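Local atomic coordinates of RimK-related lysine biosynthesis protein (Thermococcus kodakarensis, PDB entry 5K2M), a protein that binds ADP and magnesium and is probably an ATP-dependent ligase of the RimK family, LysX subfamily, acting in amino-acid biosynthesis. Residues L132-D137 with N190-N195; E19-F24 with K262-A267; P208-L213 with K235-N240; Y7-R12 with R49-F54. All coordinates share one frame; numbering follows the deposited sequence.

In the fold
The contacts divide between the N-terminal parallel sheet and the ATP-grasp part. Contacts 4 and 2 lie about 17 Å apart between centres, around the parallel sheet: contact 4 joins loops that leave strands 2-7 and 45-49, and contact 2 brings helix 259-272, near the C-terminus, back against helix 12-24. Their segments alternate along the sequence, and Leu-263 touches Arg-49 where they meet. Contacts 1 and 3 lie in the ATP-grasp part, about 21 Å apart between centres, and both reach ADP, one around the adenosine and the other at a phosphate. The return of contact 2 therefore ties the end of the chain to its beginning, with contacts 1 and 3 in the sequence between.

Contact 1. Residues L132-D137 with N190-N195; sequences LAKVND and NHWITN. With ADP (adenosine-5'-diphosphate), chain O.
The indole of Trp-192 lies across the side chain of Lys-134, the two crossing obliquely. Trp-192, its loop 190-195 and Leu-132 line the adenosine pocket of an ATP-grasp fold, while Lys-134 of strand 133-135 sits behind the indole, on a face away from the nucleotide. Its CB lies 3.3 Å above the ring plane, offset toward the rim, and CD stands over the five-membered ring, 4.2 Å from its centroid, in a CH-pi contact. With CG anti to the backbone N (chi1 -175°), the lysine chain runs on past the indole, and its NZ bonds to Asn-136 OD1; the same side chain makes a cation-pi contact with Phe-164. The opposite face is taken by Ile-193 CG1, 3.5 Å above the plane and over its centre. Toward the nucleotide, the indole points its CE3-CZ3 edge at the face of the adenine, a T-shaped (edge-to-face) approach with Trp-192 CE3 3.5 Å from ADP N3. If an alanine stood here, the lysine methylenes would probably lose the surface they lie on, and the adenine would lose the indole edge that stands on its face.

Leu-132 closes the other end: its CB meets Ile-193 CD1, and CD1 reaches both Trp-192 CH2 and the adenine, 3.6 Å from ADP C8. The loop also grips the ribose O2', which lies within hydrogen-bonding reach of the Trp-192 carbonyl O, receives the Thr-194 N-H, and is hydrogen-bonded at 2.7 Å to Thr-194 OG1, itself bonded to Asp-171 OD1.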
# COMPACT_ATOMS: atom_id res chain seq x y z
N LEU A 132 19.10 -49.45 -5.13
CA LEU A 132 18.44 -50.70 -4.78
C LEU A 132 19.32 -51.44 -3.77
O LEU A 132 20.53 -51.51 -3.96
CB LEU A 132 18.23 -51.57 -6.02
CG LEU A 132 16.95 -51.41 -6.85
CD1 LEU A 132 15.82 -52.25 -6.28
CD2 LEU A 132 16.51 -49.95 -6.96
N ALA A 133 18.72 -51.95 -2.70
CA ALA A 133 19.45 -52.76 -1.72
C ALA A 133 18.68 -54.02 -1.37
O ALA A 133 17.48 -53.97 -1.09
CB ALA A 133 19.72 -51.96 -0.47
N LYS A 134 19.39 -55.15 -1.38
CA LYS A 134 18.89 -56.41 -0.86
C LYS A 134 19.35 -56.55 0.59
O LYS A 134 20.55 -56.61 0.87
CB LYS A 134 19.41 -57.57 -1.70
CG LYS A 134 18.87 -58.93 -1.32
CD LYS A 134 19.35 -59.97 -2.32
CE LYS A 134 18.70 -61.33 -2.11
NZ LYS A 134 19.27 -62.03 -0.95
N VAL A 135 18.37 -56.61 1.50
CA VAL A 135 18.61 -56.60 2.93
C VAL A 135 18.23 -57.94 3.52
O VAL A 135 17.05 -58.30 3.55
CB VAL A 135 17.75 -55.50 3.57
CG1 VAL A 135 17.93 -55.47 5.08
CG2 VAL A 135 18.11 -54.16 2.96
N ASN A 136 19.23 -58.67 4.02
CA ASN A 136 19.06 -60.04 4.48
C ASN A 136 18.86 -60.17 5.99
O ASN A 136 18.42 -61.22 6.46
CB ASN A 136 20.25 -60.89 4.06
CG ASN A 136 20.44 -60.93 2.56
OD1 ASN A 136 19.47 -60.88 1.80
ND2 ASN A 136 21.68 -61.02 2.13
N ASP A 137 19.20 -59.13 6.74
CA ASP A 137 19.05 -59.16 8.18
C ASP A 137 18.96 -57.78 8.80
O ASP A 137 19.02 -56.78 8.10
CB ASP A 137 20.19 -59.98 8.82
CG ASP A 137 21.58 -59.43 8.51
OD1 ASP A 137 21.73 -58.19 8.41
OD2 ASP A 137 22.52 -60.25 8.40
N ASN A 190 23.06 -62.07 -14.37
CA ASN A 190 23.44 -62.92 -13.25
C ASN A 190 23.49 -62.15 -11.92
O ASN A 190 23.76 -62.74 -10.89
CB ASN A 190 24.74 -63.71 -13.52
CG ASN A 190 25.82 -62.88 -14.18
OD1 ASN A 190 26.52 -63.37 -15.08
ND2 ASN A 190 25.97 -61.63 -13.74
N HIS A 191 23.19 -60.86 -11.95
CA HIS A 191 22.89 -60.11 -10.73
C HIS A 191 21.36 -59.98 -10.61
O HIS A 191 20.67 -59.91 -11.63
CB HIS A 191 23.56 -58.74 -10.75
CG HIS A 191 23.67 -58.10 -9.39
ND1 HIS A 191 22.81 -57.11 -8.96
CD2 HIS A 191 24.54 -58.31 -8.38
CE1 HIS A 191 23.15 -56.74 -7.74
NE2 HIS A 191 24.20 -57.45 -7.36
N TRP A 192 20.84 -59.95 -9.37
CA TRP A 192 19.39 -59.81 -9.13
C TRP A 192 18.78 -58.50 -9.64
O TRP A 192 17.58 -58.43 -9.90
CB TRP A 192 19.04 -60.02 -7.64
CG TRP A 192 19.47 -58.92 -6.73
CD1 TRP A 192 20.70 -58.78 -6.15
CD2 TRP A 192 18.69 -57.80 -6.28
NE1 TRP A 192 20.73 -57.65 -5.38
CE2 TRP A 192 19.52 -57.03 -5.43
CE3 TRP A 192 17.38 -57.37 -6.52
CZ2 TRP A 192 19.08 -55.85 -4.82
CZ3 TRP A 192 16.94 -56.20 -5.90
CH2 TRP A 192 17.78 -55.45 -5.06
N ILE A 193 19.61 -57.47 -9.80
CA ILE A 193 19.21 -56.22 -10.45
C ILE A 193 19.48 -56.31 -11.96
O ILE A 193 20.64 -56.34 -12.40
CB ILE A 193 19.97 -55.00 -9.86
CG1 ILE A 193 19.77 -54.93 -8.34
CG2 ILE A 193 19.49 -53.71 -10.51
CD1 ILE A 193 20.76 -54.02 -7.63
N THR A 194 18.42 -56.33 -12.75
CA THR A 194 18.50 -56.65 -14.19
C THR A 194 18.45 -55.47 -15.16
O THR A 194 18.40 -55.69 -16.36
CB THR A 194 17.32 -57.56 -14.60
OG1 THR A 194 16.09 -56.90 -14.28
CG2 THR A 194 17.37 -58.90 -13.88
N ASN A 195 18.45 -54.22 -14.69
CA ASN A 195 18.26 -53.08 -15.61
C ASN A 195 19.30 -53.16 -16.72
O ASN A 195 20.46 -53.51 -16.45
CB ASN A 195 18.42 -51.71 -14.93
CG ASN A 195 17.38 -51.43 -13.86
OD1 ASN A 195 16.46 -50.60 -14.03
ND2 ASN A 195 17.56 -52.04 -12.72
PB ADP O . 14.21 -48.89 -11.02
O1B ADP O . 14.38 -49.77 -12.22
O2B ADP O . 15.51 -48.39 -10.43
O3B ADP O . 13.21 -47.77 -11.17
PA ADP O . 13.02 -51.32 -9.98
O1A ADP O . 12.51 -51.58 -11.39
O2A ADP O . 12.03 -51.53 -8.89
O3A ADP O . 13.65 -49.85 -9.84
O5' ADP O . 14.28 -52.26 -9.69
C5' ADP O . 15.31 -52.45 -10.65
C4' ADP O . 15.54 -53.93 -10.87
O4' ADP O . 15.94 -54.54 -9.64
C3' ADP O . 14.34 -54.71 -11.37
O3' ADP O . 14.26 -54.71 -12.80
C2' ADP O . 14.61 -56.09 -10.80
O2' ADP O . 15.52 -56.83 -11.62
C1' ADP O . 15.32 -55.81 -9.50
N9 ADP O . 14.36 -55.77 -8.39
C8 ADP O . 13.71 -54.68 -7.93
N7 ADP O . 12.88 -54.98 -6.92
C5 ADP O . 12.98 -56.31 -6.74
C6 ADP O . 12.39 -57.29 -5.83
N6 ADP O . 11.49 -56.90 -4.89
N1 ADP O . 12.77 -58.57 -5.96
C2 ADP O . 13.66 -58.97 -6.88
N3 ADP O . 14.24 -58.14 -7.75
C4 ADP O . 13.95 -56.83 -7.72

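Contact 2. Residues E19-F24 with K262-A267; sequences ERAGEF and KLVEYA
Val-264 packs its two methyls against helix 12-24, and that is the tight part of this helix-helix contact. A chi1 of 169° sets CG1 opposite the backbone N, and the two branches divide the work: CG1 comes to 3.7 Å from Ala-21 CA and 3.8 Å from Phe-24 CD1, whereas CG2 settles 3.9 Å from Arg-20 CB. The small Ala-21 is consistent with the close approach here, where its CA lies 5.8 Å from Val-264 CA. The axes of these short segments approach to 9.1 Å and run in roughly the same direction, at a crossing angle of -39°.

The outer side is looser and more polar. Phe-24, at the C-terminal end of its segment, slants across Glu-265, and it is the glutamate's CG that makes the touch, 3.7 Å from Phe-24 CZ. Ring and carboxylate planes are 62° apart. Arg-20 touches Val-264 through CB alone. Its chain then bends at chi2 and carries the guanidinium off, where NH1 forms a salt bridge to Glu-19 OE2, on the anti lone pair, and NH2 another to Asp-258.

Behind Val-264 the packing continues inward: Ile-17 of helix 12-24 and Ile-47 of strand 45-49 touch its side chain, Leu-263 and Ala-267 lie on Val-71 of strand 70-71, and Lys-262 and Tyr-266 reach Ile-177, so that helix 259-272 lies between the N-terminal parallel sheet and strand 170-177 of the five-stranded antiparallel sheet.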
# COMPACT_ATOMS: atom_id res chain seq x y z
N GLU A 19 12.68 -38.27 -35.82
CA GLU A 19 12.43 -38.75 -37.18
C GLU A 19 10.95 -39.04 -37.40
O GLU A 19 10.37 -38.58 -38.39
CB GLU A 19 13.26 -40.00 -37.50
CG GLU A 19 13.25 -40.42 -38.97
CD GLU A 19 12.02 -41.23 -39.38
OE1 GLU A 19 11.48 -41.01 -40.49
OE2 GLU A 19 11.59 -42.10 -38.59
N ARG A 20 10.32 -39.77 -36.48
CA ARG A 20 8.91 -40.15 -36.63
C ARG A 20 8.01 -38.92 -36.59
O ARG A 20 7.11 -38.79 -37.41
CB ARG A 20 8.45 -41.13 -35.56
CG ARG A 20 9.27 -42.40 -35.45
CD ARG A 20 9.15 -43.36 -36.62
NE ARG A 20 9.82 -44.60 -36.24
CZ ARG A 20 11.15 -44.75 -36.13
NH1 ARG A 20 12.00 -43.77 -36.46
NH2 ARG A 20 11.65 -45.92 -35.72
N ALA A 21 8.27 -38.03 -35.63
CA ALA A 21 7.51 -36.79 -35.50
C ALA A 21 7.51 -36.01 -36.81
O ALA A 21 6.48 -35.44 -37.18
CB ALA A 21 8.07 -35.92 -34.37
N GLY A 22 8.64 -36.03 -37.50
CA GLY A 22 8.79 -35.33 -38.78
C GLY A 22 7.91 -35.87 -39.90
O GLY A 22 7.65 -35.18 -40.87
N GLU A 23 7.45 -37.11 -39.77
CA GLU A 23 6.50 -37.68 -40.73
C GLU A 23 5.09 -37.11 -40.54
O GLU A 23 4.30 -37.09 -41.47
CB GLU A 23 6.47 -39.22 -40.62
CG GLU A 23 7.82 -39.90 -40.84
CD GLU A 23 7.75 -41.42 -40.77
OE1 GLU A 23 8.82 -42.07 -40.64
OE2 GLU A 23 6.64 -41.99 -40.85
N PHE A 24 4.78 -36.64 -39.33
CA PHE A 24 3.44 -36.12 -39.01
C PHE A 24 3.33 -34.59 -39.03
O PHE A 24 2.23 -34.05 -39.09
CB PHE A 24 2.98 -36.65 -37.65
CG PHE A 24 2.77 -38.13 -37.63
CD1 PHE A 24 3.83 -39.00 -37.42
CD2 PHE A 24 1.50 -38.67 -37.84
CE1 PHE A 24 3.64 -40.37 -37.41
CE2 PHE A 24 1.30 -40.04 -37.83
CZ PHE A 24 2.38 -40.89 -37.61
N LYS A 262 5.06 -45.38 -32.33
CA LYS A 262 3.84 -45.50 -31.54
C LYS A 262 3.70 -44.35 -30.55
O LYS A 262 2.60 -43.86 -30.32
CB LYS A 262 3.83 -46.84 -30.80
CG LYS A 262 3.76 -48.07 -31.70
CD LYS A 262 2.34 -48.26 -32.19
CE LYS A 262 2.24 -49.39 -33.20
NZ LYS A 262 0.85 -49.44 -33.74
N LEU A 263 4.82 -43.92 -29.96
CA LEU A 263 4.81 -42.82 -29.02
C LEU A 263 4.38 -41.53 -29.73
O LEU A 263 3.57 -40.76 -29.20
CB LEU A 263 6.19 -42.66 -28.37
CG LEU A 263 6.42 -41.50 -27.41
CD1 LEU A 263 5.60 -41.68 -26.15
CD2 LEU A 263 7.89 -41.37 -27.06
N VAL A 264 4.91 -41.30 -30.92
CA VAL A 264 4.56 -40.12 -31.71
C VAL A 264 3.10 -40.17 -32.19
O VAL A 264 2.41 -39.14 -32.17
CB VAL A 264 5.52 -39.94 -32.90
CG1 VAL A 264 5.01 -38.89 -33.86
CG2 VAL A 264 6.91 -39.56 -32.39
N GLU A 265 2.63 -41.34 -32.61
CA GLU A 265 1.22 -41.50 -33.03
C GLU A 265 0.27 -41.17 -31.89
O GLU A 265 -0.75 -40.52 -32.08
CB GLU A 265 0.95 -42.92 -33.54
CG GLU A 265 1.59 -43.22 -34.89
CD GLU A 265 1.55 -44.70 -35.28
OE1 GLU A 265 0.84 -45.49 -34.63
OE2 GLU A 265 2.24 -45.06 -36.25
N TYR A 266 0.62 -41.59 -30.68
CA TYR A 266 -0.15 -41.24 -29.52
C TYR A 266 -0.10 -39.73 -29.27
O TYR A 266 -1.12 -39.10 -29.04
CB TYR A 266 0.37 -41.99 -28.31
CG TYR A 266 -0.41 -41.69 -27.07
CD1 TYR A 266 -1.69 -42.17 -26.91
CD2 TYR A 266 0.14 -40.92 -26.06
CE1 TYR A 266 -2.43 -41.88 -25.79
CE2 TYR A 266 -0.59 -40.64 -24.92
CZ TYR A 266 -1.87 -41.13 -24.79
OH TYR A 266 -2.60 -40.87 -23.68
N ALA A 267 1.10 -39.15 -29.34
CA ALA A 267 1.24 -37.71 -29.24
C ALA A 267 0.37 -37.00 -30.27
O ALA A 267 -0.28 -36.02 -29.94
CB ALA A 267 2.69 -37.29 -29.39

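Contact 3. Residues P208-L213 with K235-N240; sequences PEVEEL and KGLLVN. With ADP (adenosine-5'-diphosphate), chain O.
The flat carboxylate of Glu-209 meets the branched end of Leu-237, with OE2 3.8 Å from CD1. Leu-237 CD1 also touches CB and CG of the glutamate, the two chains crossing at a slant. A chi1 of -154° carries Glu-209 CG away from its own backbone N, the glutamate extends out over the strand, and a water lies between its OE2 and Leu-237 N. The water accepts from that N-H, but its distance to the carboxylate is suspiciously short, so the bridge should be read with caution. The other flat group, the amide of Asn-240, points its N-H at the alpha-phosphate of ADP: ND2 donates to O2A at 2.8 Å along a nearly straight line, the N-H...O angle being 170°. Its OD1 takes a bond from Gln-162 NE2, which fixes the amide's rotation.

The two segments belong to the ATP-grasp fold, where helix 208-219 packs on strand 236-243, the last strand of an antiparallel sheet; the short axes pass 10.0 Å apart at -38°. Between them the contact is apolar. Leu-213 CD2 presses on Leu-237 CB at 3.5 Å. The Leu-213 and Val-239 side chains slide past each other in opposite directions, Leu-213 CG 3.8 Å from Val-239 CG2. Val-210 CG1 reaches Leu-237 CD1 at 4.0 Å. Val-94 and Pro-95 pack on Leu-213 as well, and Val-94 on Val-239.

Gly-236 has backbone angles that would jam a CB against the carbonyl O of Lys-235. Further on, the residue after Asn-240, Glu-241, binds magnesium, and Asn-240 itself pairs with Asp-229, another magnesium ligand, through backbone hydrogen bonds.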
# COMPACT_ATOMS: atom_id res chain seq x y z
N PRO A 208 1.83 -64.58 -23.84
CA PRO A 208 0.52 -63.90 -23.93
C PRO A 208 -0.01 -63.39 -22.59
O PRO A 208 -0.80 -62.44 -22.55
CB PRO A 208 -0.41 -64.99 -24.48
CG PRO A 208 0.27 -66.28 -24.19
CD PRO A 208 1.75 -66.00 -24.24
N GLU A 209 0.41 -64.03 -21.51
CA GLU A 209 0.07 -63.59 -20.17
C GLU A 209 0.63 -62.20 -19.81
O GLU A 209 -0.02 -61.42 -19.14
CB GLU A 209 0.57 -64.61 -19.15
CG GLU A 209 -0.22 -64.62 -17.86
CD GLU A 209 0.05 -65.86 -17.05
OE1 GLU A 209 -0.03 -66.97 -17.62
OE2 GLU A 209 0.35 -65.73 -15.84
N VAL A 210 1.84 -61.89 -20.27
CA VAL A 210 2.42 -60.60 -19.93
C VAL A 210 1.68 -59.48 -20.67
O VAL A 210 1.54 -58.38 -20.14
CB VAL A 210 3.97 -60.49 -20.09
CG1 VAL A 210 4.65 -61.80 -19.74
CG2 VAL A 210 4.38 -60.00 -21.47
N GLU A 211 1.20 -59.78 -21.88
CA GLU A 211 0.46 -58.79 -22.66
C GLU A 211 -0.79 -58.31 -21.92
O GLU A 211 -1.01 -57.11 -21.78
CB GLU A 211 0.08 -59.33 -24.05
CG GLU A 211 -0.91 -58.43 -24.80
CD GLU A 211 -1.07 -58.79 -26.27
OE1 GLU A 211 -0.36 -59.69 -26.76
OE2 GLU A 211 -1.93 -58.15 -26.93
N GLU A 212 -1.59 -59.27 -21.46
CA GLU A 212 -2.83 -58.96 -20.75
C GLU A 212 -2.57 -58.28 -19.43
O GLU A 212 -3.26 -57.33 -19.07
CB GLU A 212 -3.64 -60.24 -20.52
CG GLU A 212 -4.96 -60.03 -19.81
CD GLU A 212 -5.73 -61.32 -19.58
OE1 GLU A 212 -6.42 -61.41 -18.54
OE2 GLU A 212 -5.64 -62.25 -20.42
N LEU A 213 -1.59 -58.77 -18.68
CA LEU A 213 -1.21 -58.12 -17.41
C LEU A 213 -0.69 -56.70 -17.65
O LEU A 213 -1.01 -55.77 -16.89
CB LEU A 213 -0.15 -58.95 -16.69
CG LEU A 213 0.29 -58.45 -15.32
CD1 LEU A 213 -0.88 -58.43 -14.35
CD2 LEU A 213 1.40 -59.34 -14.78
N LYS A 235 4.56 -67.53 -7.43
CA LYS A 235 3.13 -67.20 -7.36
C LYS A 235 2.61 -66.51 -8.62
O LYS A 235 1.58 -65.85 -8.59
CB LYS A 235 2.81 -66.36 -6.10
CG LYS A 235 3.69 -65.14 -5.88
CD LYS A 235 3.28 -64.39 -4.62
CE LYS A 235 4.34 -63.37 -4.21
NZ LYS A 235 3.87 -62.48 -3.12
N GLY A 236 3.31 -66.67 -9.74
CA GLY A 236 2.91 -66.06 -11.00
C GLY A 236 3.51 -64.68 -11.19
O GLY A 236 4.41 -64.25 -10.45
N LEU A 237 2.99 -63.98 -12.19
CA LEU A 237 3.51 -62.68 -12.58
C LEU A 237 3.09 -61.57 -11.61
O LEU A 237 1.96 -61.56 -11.12
CB LEU A 237 3.07 -62.33 -14.01
CG LEU A 237 3.49 -63.34 -15.08
CD1 LEU A 237 2.86 -62.98 -16.41
CD2 LEU A 237 5.01 -63.42 -15.21
N LEU A 238 4.01 -60.66 -11.33
CA LEU A 238 3.74 -59.52 -10.46
C LEU A 238 4.22 -58.26 -11.16
O LEU A 238 5.29 -58.26 -11.78
CB LEU A 238 4.48 -59.66 -9.12
CG LEU A 238 4.40 -61.00 -8.40
CD1 LEU A 238 5.55 -61.18 -7.42
CD2 LEU A 238 3.05 -61.15 -7.69
N VAL A 239 3.44 -57.18 -11.03
CA VAL A 239 3.84 -55.90 -11.57
C VAL A 239 4.65 -55.18 -10.51
O VAL A 239 4.21 -55.03 -9.38
CB VAL A 239 2.63 -55.04 -11.97
CG1 VAL A 239 3.10 -53.70 -12.52
CG2 VAL A 239 1.79 -55.78 -13.00
N ASN A 240 5.85 -54.74 -10.87
CA ASN A 240 6.77 -54.15 -9.92
C ASN A 240 6.67 -52.63 -9.97
O ASN A 240 6.47 -51.97 -8.94
CB ASN A 240 8.20 -54.58 -10.22
CG ASN A 240 9.22 -53.79 -9.42
OD1 ASN A 240 9.08 -53.63 -8.22
ND2 ASN A 240 10.24 -53.27 -10.10
PB ADP O . 14.21 -48.89 -11.02
O1B ADP O . 14.38 -49.77 -12.22
O2B ADP O . 15.51 -48.39 -10.43
O3B ADP O . 13.21 -47.77 -11.17
PA ADP O . 13.02 -51.32 -9.98
O1A ADP O . 12.51 -51.58 -11.39
O2A ADP O . 12.03 -51.53 -8.89
O3A ADP O . 13.65 -49.85 -9.84
O5' ADP O . 14.28 -52.26 -9.69
C5' ADP O . 15.31 -52.45 -10.65
C4' ADP O . 15.54 -53.93 -10.87
O4' ADP O . 15.94 -54.54 -9.64
C3' ADP O . 14.34 -54.71 -11.37
O3' ADP O . 14.26 -54.71 -12.80
C2' ADP O . 14.61 -56.09 -10.80
O2' ADP O . 15.52 -56.83 -11.62
C1' ADP O . 15.32 -55.81 -9.50
N9 ADP O . 14.36 -55.77 -8.39
C8 ADP O . 13.71 -54.68 -7.93
N7 ADP O . 12.88 -54.98 -6.92
C5 ADP O . 12.98 -56.31 -6.74
C6 ADP O . 12.39 -57.29 -5.83
N6 ADP O . 11.49 -56.90 -4.89
N1 ADP O . 12.77 -58.57 -5.96
C2 ADP O . 13.66 -58.97 -6.88
N3 ADP O . 14.24 -58.14 -7.75
C4 ADP O . 13.95 -56.83 -7.72
O HOH W 1 0.82 -65.53 -13.45

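Contact 4. Residues Y7-R12 with R49-F54; sequences YTVLRR and RNVSHF
This is a buried loop-to-loop contact at the C-terminal ends of neighbouring parallel strands 2-7 and 45-49, held by one hydrogen bond and by apolar packing. Val-51 N donates to Thr-8 OG1 at 2.9 Å, with an N-H...O angle of 152°. That hydroxyl sits anti to the carbonyl carbon (chi1 -50°), turned toward the other loop, while Thr-8 CB rests on Val-51 CG2. A valine in place of the threonine is likely to leave Val-51 N without this acceptor.

A water joins the loops, accepting from Thr-8 N and donating to the carbonyl oxygens of Val-9 and Arg-49. In this parallel, Rossmann-like sheet the loops lead into helices 12-24 and 53-65. Ser-52 N-caps the latter; its OG bonds Lys-55 N and an acidic side chain of the chain of another protein, which also packs on Val-51, Val-9 and Tyr-7.

Val-51 CG2 also stands over the centre of the Arg-11 guanidinium, 3.9 Å above its plane, and meets Val-9 CG2 at 4.2 Å. Arg-11 NH2 lies 3.7 Å from Arg-49 NH1; Glu-14 OE2 salt-bridges both Arg-11 NH2 and Arg-49 NE, probably offsetting the like charges. Glu-247 pairs with Arg-11 NH1, and Arg-49 NH1 bonds to Met-246 O.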
# COMPACT_ATOMS: atom_id res chain seq x y z
N TYR A 7 14.13 -32.18 -24.13
CA TYR A 7 15.26 -33.10 -23.96
C TYR A 7 16.45 -32.49 -23.20
O TYR A 7 16.64 -31.27 -23.16
CB TYR A 7 15.72 -33.62 -25.33
CG TYR A 7 16.45 -32.60 -26.20
CD1 TYR A 7 15.76 -31.74 -27.06
CD2 TYR A 7 17.83 -32.53 -26.18
CE1 TYR A 7 16.44 -30.83 -27.85
CE2 TYR A 7 18.51 -31.62 -26.97
CZ TYR A 7 17.82 -30.78 -27.80
OH TYR A 7 18.55 -29.89 -28.55
N THR A 8 17.23 -33.38 -22.61
CA THR A 8 18.46 -33.02 -21.93
C THR A 8 19.61 -33.32 -22.87
O THR A 8 20.39 -32.43 -23.23
CB THR A 8 18.62 -33.82 -20.63
OG1 THR A 8 17.40 -33.72 -19.88
CG2 THR A 8 19.80 -33.31 -19.81
N VAL A 9 19.70 -34.58 -23.29
CA VAL A 9 20.61 -34.98 -24.34
C VAL A 9 19.77 -35.76 -25.34
O VAL A 9 18.69 -36.27 -24.99
CB VAL A 9 21.81 -35.82 -23.82
CG1 VAL A 9 22.69 -35.00 -22.88
CG2 VAL A 9 21.35 -37.09 -23.12
N LEU A 10 20.23 -35.85 -26.57
CA LEU A 10 19.51 -36.60 -27.59
C LEU A 10 20.10 -38.00 -27.69
O LEU A 10 21.08 -38.22 -28.41
CB LEU A 10 19.56 -35.88 -28.94
CG LEU A 10 18.88 -34.51 -28.97
CD1 LEU A 10 19.16 -33.80 -30.29
CD2 LEU A 10 17.37 -34.61 -28.75
N ARG A 11 19.51 -38.93 -26.94
CA ARG A 11 19.89 -40.34 -27.01
C ARG A 11 19.27 -40.94 -28.28
O ARG A 11 18.55 -40.26 -29.01
CB ARG A 11 19.39 -41.12 -25.77
CG ARG A 11 19.90 -40.60 -24.43
CD ARG A 11 19.06 -41.08 -23.24
NE ARG A 11 17.72 -40.50 -23.21
CZ ARG A 11 16.80 -40.74 -22.27
NH1 ARG A 11 17.08 -41.55 -21.25
NH2 ARG A 11 15.59 -40.17 -22.34
N ARG A 12 19.56 -42.20 -28.55
CA ARG A 12 18.99 -42.87 -29.70
C ARG A 12 17.45 -42.76 -29.71
O ARG A 12 16.86 -42.50 -30.74
CB ARG A 12 19.45 -44.33 -29.73
CG ARG A 12 18.67 -45.23 -30.67
CD ARG A 12 18.74 -44.79 -32.13
NE ARG A 12 17.56 -45.26 -32.86
CZ ARG A 12 17.32 -46.53 -33.17
NH1 ARG A 12 18.17 -47.50 -32.83
NH2 ARG A 12 16.21 -46.84 -33.84
N ARG A 49 10.84 -35.64 -22.90
CA ARG A 49 11.94 -36.62 -22.89
C ARG A 49 13.16 -36.22 -22.03
O ARG A 49 14.23 -36.80 -22.20
CB ARG A 49 12.38 -36.93 -24.32
CG ARG A 49 11.28 -37.51 -25.20
CD ARG A 49 10.84 -38.89 -24.73
NE ARG A 49 11.96 -39.82 -24.70
CZ ARG A 49 11.87 -41.11 -24.40
NH1 ARG A 49 12.97 -41.85 -24.40
NH2 ARG A 49 10.70 -41.66 -24.10
N ASN A 50 12.98 -35.28 -21.10
CA ASN A 50 14.09 -34.84 -20.23
C ASN A 50 14.65 -36.05 -19.44
O ASN A 50 13.87 -36.85 -18.93
CB ASN A 50 13.63 -33.78 -19.21
CG ASN A 50 12.91 -32.58 -19.83
OD1 ASN A 50 13.33 -31.44 -19.64
ND2 ASN A 50 11.78 -32.82 -20.48
N VAL A 51 15.97 -36.19 -19.33
CA VAL A 51 16.54 -37.32 -18.56
C VAL A 51 16.21 -37.24 -17.06
O VAL A 51 16.00 -38.25 -16.40
CB VAL A 51 18.06 -37.46 -18.78
CG1 VAL A 51 18.63 -38.60 -17.95
CG2 VAL A 51 18.35 -37.73 -20.24
N SER A 52 16.17 -36.02 -16.52
CA SER A 52 15.80 -35.83 -15.13
C SER A 52 14.29 -36.01 -14.98
O SER A 52 13.50 -35.35 -15.66
CB SER A 52 16.22 -34.44 -14.64
OG SER A 52 15.53 -34.08 -13.47
N HIS A 53 13.91 -36.90 -14.07
CA HIS A 53 12.51 -37.17 -13.80
C HIS A 53 11.76 -35.91 -13.34
O HIS A 53 10.63 -35.66 -13.75
CB HIS A 53 12.37 -38.26 -12.74
CG HIS A 53 10.98 -38.35 -12.18
ND1 HIS A 53 9.91 -38.78 -12.93
CD2 HIS A 53 10.49 -38.03 -10.96
CE1 HIS A 53 8.82 -38.74 -12.18
NE2 HIS A 53 9.15 -38.29 -10.98
N PHE A 54 12.40 -35.15 -12.47
CA PHE A 54 11.81 -33.95 -11.91
C PHE A 54 11.73 -32.82 -12.92
O PHE A 54 10.74 -32.11 -12.95
CB PHE A 54 12.51 -33.54 -10.61
CG PHE A 54 12.17 -34.44 -9.47
CD1 PHE A 54 10.88 -34.47 -8.96
CD2 PHE A 54 13.11 -35.31 -8.94
CE1 PHE A 54 10.53 -35.33 -7.92
CE2 PHE A 54 12.78 -36.17 -7.90
CZ PHE A 54 11.49 -36.18 -7.39
O HOH W 2 16.86 -36.24 -22.85